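Non-canonical purine NTP pyrophosphatase (Staphylococcus aureus, PDB 4BNQ) probably hydrolyses non-canonical purine nucleoside triphosphates such as XTP, dITP and ITP to monophosphate and diphosphate, clearing them from the nucleotide pool. Local coordinates at residues 121-135 against 175-189. Sequence-based numbering, arbitrary orientation.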
loop_
_atom_site.group_PDB
_atom_site.type_symbol
_atom_site.label_atom_id
_atom_site.label_comp_id
_atom_site.label_asym_id
_atom_site.label_seq_id
_atom_site.Cartn_x
_atom_site.Cartn_y
_atom_site.Cartn_z
ATOM N N MET A 121 6.936 -14.164 -7.649
ATOM C CA MET A 121 6.708 -14.622 -9.018
ATOM C C MET A 121 7.932 -15.387 -9.514
ATOM O O MET A 121 9.066 -14.935 -9.364
ATOM C CB MET A 121 6.416 -13.434 -9.940
ATOM C CG MET A 121 6.188 -13.808 -11.405
ATOM S SD MET A 121 5.638 -12.394 -12.427
ATOM C CE MET A 121 3.997 -12.979 -12.694
ATOM N N SER A 122 7.703 -16.557 -10.092
ATOM C CA SER A 122 8.800 -17.355 -10.599
ATOM C C SER A 122 8.430 -17.931 -11.938
ATOM O O SER A 122 7.247 -18.128 -12.239
ATOM C CB SER A 122 9.138 -18.480 -9.628
ATOM O OG SER A 122 9.439 -17.935 -8.362
ATOM N N GLY A 123 9.449 -18.201 -12.739
ATOM C CA GLY A 123 9.246 -18.637 -14.101
ATOM C C GLY A 123 10.552 -19.071 -14.729
ATOM O O GLY A 123 11.639 -18.789 -14.204
ATOM N N PRO A 124 10.453 -19.769 -15.864
ATOM C CA PRO A 124 11.623 -20.322 -16.563
ATOM C C PRO A 124 12.484 -19.265 -17.248
ATOM O O PRO A 124 13.590 -19.586 -17.650
ATOM C CB PRO A 124 11.007 -21.280 -17.597
ATOM C CG PRO A 124 9.591 -20.828 -17.761
ATOM C CD PRO A 124 9.176 -20.183 -16.470
ATOM N N ASP A 125 12.004 -18.033 -17.360
ATOM C CA ASP A 125 12.750 -17.001 -18.071
ATOM C C ASP A 125 13.039 -15.748 -17.255
ATOM O O ASP A 125 13.400 -14.719 -17.824
ATOM C CB ASP A 125 12.010 -16.605 -19.352
ATOM C CG ASP A 125 11.813 -17.781 -20.293
ATOM O OD1 ASP A 125 12.762 -18.584 -20.466
ATOM O OD2 ASP A 125 10.703 -17.911 -20.851
ATOM N N MET A 126 12.884 -15.831 -15.934
ATOM C CA MET A 126 13.120 -14.687 -15.050
ATOM C C MET A 126 13.709 -15.196 -13.751
ATOM O O MET A 126 13.485 -16.349 -13.384
ATOM C CB MET A 126 11.809 -13.977 -14.748
ATOM C CG MET A 126 10.812 -14.879 -14.026
ATOM S SD MET A 126 9.205 -14.123 -13.776
ATOM C CE MET A 126 9.688 -12.718 -12.769
ATOM N N GLU A 127 14.484 -14.357 -13.071
ATOM C CA GLU A 127 14.835 -14.624 -11.681
ATOM C C GLU A 127 13.590 -14.389 -10.845
ATOM O O GLU A 127 12.747 -13.561 -11.193
ATOM C CB GLU A 127 15.936 -13.685 -11.202
ATOM C CG GLU A 127 17.310 -14.023 -11.738
ATOM C CD GLU A 127 18.379 -13.090 -11.201
ATOM O OE1 GLU A 127 18.097 -12.354 -10.226
ATOM O OE2 GLU A 127 19.499 -13.089 -11.756
ATOM N N THR A 128 13.467 -15.109 -9.742
ATOM C CA THR A 128 12.298 -14.946 -8.900
ATOM C C THR A 128 12.204 -13.533 -8.343
ATOM O O THR A 128 13.210 -12.952 -7.923
ATOM C CB THR A 128 12.302 -15.943 -7.758
ATOM O OG1 THR A 128 12.190 -17.268 -8.304
ATOM C CG2 THR A 128 11.133 -15.672 -6.826
ATOM N N LYS A 129 10.995 -12.974 -8.343
ATOM C CA LYS A 129 10.790 -11.637 -7.805
ATOM C C LYS A 129 9.705 -11.630 -6.705
ATOM O O LYS A 129 8.685 -12.325 -6.824
ATOM C CB LYS A 129 10.477 -10.666 -8.951
ATOM C CG LYS A 129 10.543 -9.206 -8.540
ATOM C CD LYS A 129 11.759 -8.899 -7.649
ATOM C CE LYS A 129 11.589 -7.544 -6.932
ATOM N NZ LYS A 129 11.359 -6.399 -7.869
ATOM N N VAL A 130 9.941 -10.871 -5.631
ATOM C CA VAL A 130 9.029 -10.834 -4.481
ATOM C C VAL A 130 8.426 -9.451 -4.233
ATOM O O VAL A 130 9.079 -8.431 -4.470
ATOM C CB VAL A 130 9.731 -11.289 -3.180
ATOM C CG1 VAL A 130 10.179 -12.720 -3.310
ATOM C CG2 VAL A 130 10.921 -10.379 -2.867
ATOM N N PHE A 131 7.186 -9.425 -3.739
ATOM C CA PHE A 131 6.484 -8.175 -3.438
ATOM C C PHE A 131 5.724 -8.267 -2.114
ATOM O O PHE A 131 4.996 -9.236 -1.878
ATOM C CB PHE A 131 5.492 -7.851 -4.548
ATOM C CG PHE A 131 6.078 -7.922 -5.926
ATOM C CD1 PHE A 131 6.152 -9.129 -6.608
ATOM C CD2 PHE A 131 6.549 -6.785 -6.548
ATOM C CE1 PHE A 131 6.680 -9.187 -7.886
ATOM C CE2 PHE A 131 7.085 -6.851 -7.825
ATOM C CZ PHE A 131 7.148 -8.039 -8.491
ATOM N N LYS A 132 5.871 -7.255 -1.261
ATOM C CA LYS A 132 5.280 -7.295 0.078
ATOM C C LYS A 132 4.153 -6.281 0.270
ATOM O O LYS A 132 4.307 -5.108 -0.062
ATOM C CB LYS A 132 6.364 -7.077 1.138
ATOM C CG LYS A 132 5.839 -6.975 2.553
ATOM C CD LYS A 132 6.860 -7.450 3.598
ATOM C CE LYS A 132 8.066 -6.525 3.715
ATOM N NZ LYS A 132 8.996 -6.969 4.807
ATOM N N GLY A 133 3.021 -6.739 0.804
ATOM C CA GLY A 133 1.935 -5.849 1.187
ATOM C C GLY A 133 1.599 -5.998 2.668
ATOM O O GLY A 133 1.812 -7.072 3.258
ATOM N N THR A 134 1.109 -4.924 3.287
ATOM C CA THR A 134 0.660 -4.986 4.680
ATOM C C THR A 134 -0.632 -4.195 4.916
ATOM O O THR A 134 -0.962 -3.269 4.168
ATOM C CB THR A 134 1.733 -4.465 5.670
ATOM O OG1 THR A 134 1.863 -3.050 5.524
ATOM C CG2 THR A 134 3.087 -5.130 5.429
ATOM N N VAL A 135 -1.358 -4.560 5.966
ATOM C CA VAL A 135 -2.469 -3.739 6.421
ATOM C C VAL A 135 -2.529 -3.773 7.945
ATOM O O VAL A 135 -2.331 -4.812 8.554
ATOM C CB VAL A 135 -3.818 -4.144 5.765
ATOM C CG1 VAL A 135 -4.299 -5.506 6.262
ATOM C CG2 VAL A 135 -4.882 -3.060 5.987
ATOM N N ILE A 175 -8.580 -3.359 0.176
ATOM C CA ILE A 175 -7.719 -2.904 1.267
ATOM C C ILE A 175 -6.807 -3.937 1.921
ATOM O O ILE A 175 -6.024 -3.584 2.792
ATOM C CB ILE A 175 -8.538 -2.207 2.378
ATOM C CG1 ILE A 175 -9.576 -3.163 2.960
ATOM C CG2 ILE A 175 -9.197 -0.920 1.851
ATOM C CD1 ILE A 175 -9.173 -3.724 4.295
ATOM N N SER A 176 -6.890 -5.196 1.516
ATOM C CA SER A 176 -6.130 -6.219 2.216
ATOM C C SER A 176 -4.639 -6.090 1.932
ATOM O O SER A 176 -4.228 -5.450 0.962
ATOM C CB SER A 176 -6.603 -7.620 1.823
ATOM O OG SER A 176 -6.138 -7.949 0.514
ATOM N N HIS A 177 -3.844 -6.705 2.798
ATOM C CA HIS A 177 -2.405 -6.852 2.622
ATOM C C HIS A 177 -2.058 -7.535 1.291
ATOM O O HIS A 177 -1.043 -7.223 0.658
ATOM C CB HIS A 177 -1.828 -7.644 3.805
ATOM C CG HIS A 177 -2.517 -8.949 4.066
ATOM N ND1 HIS A 177 -3.891 -9.030 4.296
ATOM C CD2 HIS A 177 -2.056 -10.201 4.138
ATOM C CE1 HIS A 177 -4.212 -10.289 4.488
ATOM N NE2 HIS A 177 -3.127 -11.031 4.413
ATOM N N ARG A 178 -2.911 -8.462 0.877
ATOM C CA ARG A 178 -2.720 -9.177 -0.373
ATOM C C ARG A 178 -3.036 -8.251 -1.554
ATOM O O ARG A 178 -2.359 -8.296 -2.565
ATOM C CB ARG A 178 -3.603 -10.421 -0.394
ATOM C CG ARG A 178 -3.404 -11.355 -1.581
ATOM C CD ARG A 178 -3.651 -12.832 -1.183
ATOM N NE ARG A 178 -4.584 -12.942 -0.082
ATOM C CZ ARG A 178 -4.306 -13.450 1.111
ATOM N NH1 ARG A 178 -3.109 -13.963 1.388
ATOM N NH2 ARG A 178 -5.251 -13.440 2.034
ATOM N N ARG A 179 -4.056 -7.407 -1.425
ATOM C CA ARG A 179 -4.312 -6.405 -2.454
ATOM C C ARG A 179 -3.100 -5.502 -2.609
ATOM O O ARG A 179 -2.706 -5.175 -3.727
ATOM C CB ARG A 179 -5.545 -5.564 -2.126
ATOM C CG ARG A 179 -5.710 -4.354 -3.037
ATOM C CD ARG A 179 -5.889 -4.776 -4.490
ATOM N NE ARG A 179 -5.775 -3.653 -5.413
ATOM C CZ ARG A 179 -6.809 -3.064 -5.998
ATOM N NH1 ARG A 179 -8.039 -3.497 -5.754
ATOM N NH2 ARG A 179 -6.612 -2.045 -6.825
ATOM N N ASN A 180 -2.493 -5.115 -1.492
ATOM C CA ASN A 180 -1.358 -4.194 -1.551
ATOM C C ASN A 180 -0.131 -4.816 -2.200
ATOM O O ASN A 180 0.572 -4.148 -2.944
ATOM C CB ASN A 180 -0.995 -3.657 -0.160
ATOM C CG ASN A 180 -1.969 -2.614 0.321
ATOM O OD1 ASN A 180 -2.657 -1.986 -0.480
ATOM N ND2 ASN A 180 -2.047 -2.429 1.632
ATOM N N ALA A 181 0.126 -6.089 -1.910
ATOM C CA ALA A 181 1.231 -6.799 -2.533
ATOM C C ALA A 181 1.014 -6.936 -4.026
ATOM O O ALA A 181 1.947 -6.798 -4.809
ATOM C CB ALA A 181 1.377 -8.172 -1.926
ATOM N N ILE A 182 -0.215 -7.255 -4.415
ATOM C CA ILE A 182 -0.518 -7.480 -5.817
ATOM C C ILE A 182 -0.412 -6.171 -6.611
ATOM O O ILE A 182 -0.057 -6.205 -7.786
ATOM C CB ILE A 182 -1.912 -8.108 -6.009
ATOM C CG1 ILE A 182 -1.925 -9.536 -5.486
ATOM C CG2 ILE A 182 -2.299 -8.139 -7.485
ATOM C CD1 ILE A 182 -1.058 -10.499 -6.291
ATOM N N ASN A 183 -0.687 -5.032 -5.967
ATOM C CA ASN A 183 -0.566 -3.720 -6.635
ATOM C C ASN A 183 0.865 -3.471 -7.080
ATOM O O ASN A 183 1.102 -2.960 -8.178
ATOM C CB ASN A 183 -1.040 -2.563 -5.740
ATOM C CG ASN A 183 -2.556 -2.464 -5.649
ATOM O OD1 ASN A 183 -3.284 -2.985 -6.504
ATOM N ND2 ASN A 183 -3.039 -1.781 -4.609
ATOM N N LEU A 184 1.812 -3.851 -6.227
ATOM C CA LEU A 184 3.225 -3.787 -6.576
ATOM C C LEU A 184 3.531 -4.768 -7.707
ATOM O O LEU A 184 4.323 -4.459 -8.606
ATOM C CB LEU A 184 4.115 -4.077 -5.361
ATOM C CG LEU A 184 4.080 -3.081 -4.193
ATOM C CD1 LEU A 184 4.695 -3.706 -2.924
ATOM C CD2 LEU A 184 4.809 -1.794 -4.564
ATOM N N LEU A 185 2.890 -5.938 -7.685
ATOM C CA LEU A 185 3.087 -6.920 -8.761
ATOM C C LEU A 185 2.563 -6.380 -10.082
ATOM O O LEU A 185 3.266 -6.416 -11.091
ATOM C CB LEU A 185 2.383 -8.245 -8.457
ATOM C CG LEU A 185 2.368 -9.255 -9.619
ATOM C CD1 LEU A 185 3.791 -9.717 -9.918
ATOM C CD2 LEU A 185 1.474 -10.472 -9.314
ATOM N N GLN A 186 1.321 -5.901 -10.075
ATOM C CA GLN A 186 0.693 -5.404 -11.293
ATOM C C GLN A 186 1.444 -4.222 -11.868
ATOM O O GLN A 186 1.529 -4.082 -13.092
ATOM C CB GLN A 186 -0.789 -5.079 -11.065
ATOM C CG GLN A 186 -1.665 -6.330 -11.156
ATOM C CD GLN A 186 -3.079 -6.091 -10.694
ATOM O OE1 GLN A 186 -3.356 -5.133 -9.963
ATOM N NE2 GLN A 186 -3.992 -6.953 -11.121
ATOM N N ALA A 187 2.005 -3.390 -10.990
ATOM C CA ALA A 187 2.832 -2.270 -11.442
ATOM C C ALA A 187 4.088 -2.800 -12.116
ATOM O O ALA A 187 4.534 -2.258 -13.121
ATOM C CB ALA A 187 3.195 -1.339 -10.287
ATOM N N PHE A 188 4.655 -3.857 -11.545
ATOM C CA PHE A 188 5.813 -4.518 -12.123
ATOM C C PHE A 188 5.494 -5.040 -13.534
ATOM O O PHE A 188 6.260 -4.832 -14.473
ATOM C CB PHE A 188 6.260 -5.661 -11.209
ATOM C CG PHE A 188 7.465 -6.407 -11.708
ATOM C CD1 PHE A 188 7.325 -7.505 -12.561
ATOM C CD2 PHE A 188 8.740 -6.022 -11.326
ATOM C CE1 PHE A 188 8.443 -8.195 -13.028
ATOM C CE2 PHE A 188 9.859 -6.709 -11.785
ATOM C CZ PHE A 188 9.709 -7.801 -12.637
ATOM N N LEU A 189 4.360 -5.720 -13.665
ATOM C CA LEU A 189 3.901 -6.238 -14.950
ATOM C C LEU A 189 3.668 -5.118 -15.973
ATOM O O LEU A 189 3.968 -5.272 -17.161
ATOM C CB LEU A 189 2.604 -7.032 -14.770
ATOM C CG LEU A 189 2.653 -8.239 -13.824
ATOM C CD1 LEU A 189 1.258 -8.857 -13.654
ATOM C CD2 LEU A 189 3.621 -9.266 -14.348
#
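Phe-131 lies against helix 177-189, its ring packed on Leu-184, Leu-185 and Phe-188. CA of Leu-185 sits over the middle of one ring face, 4.0 Å from the centroid, in a CH-pi contact. CD1 of Leu-185 reaches CE1 of Phe-131 at 3.6 Å. The far edge of the Phe-131 ring points at the face of Phe-188, with CZ 3.6 Å from Phe-188 CG. This is an offset edge-to-face pair, with planes at 69°. Phe-188 carries its CG anti to the backbone N (chi1 -179°), which brings its ring across the end of Phe-131. Val-135 meets the start of the helix: its CG2 lies 3.4 Å from Ile-175 O, and its CG1 packs on the backbone N of His-177. Between these two contacts the backbones come close at Gly-133. Its CA makes a 3.3 Å CA-H...O contact with His-177 O. Nearby, Asn-180 ND2 donates to Thr-134 O at 2.9 Å; the bond is bent and the donor tilted from the carbonyl plane. His-177 and Arg-178, at the start of this helix, are predicted to bind the substrate. The helix runs roughly antiparallel to strand 126-135, at 147°, and packs on one face of the antiparallel sheet. Helix 45-60 lies against Ser-122 and Val-130, and helix 11-20 touches Arg-178 and Ile-182. Lys-129 forms a salt bridge with Glu-190 of the second subunit.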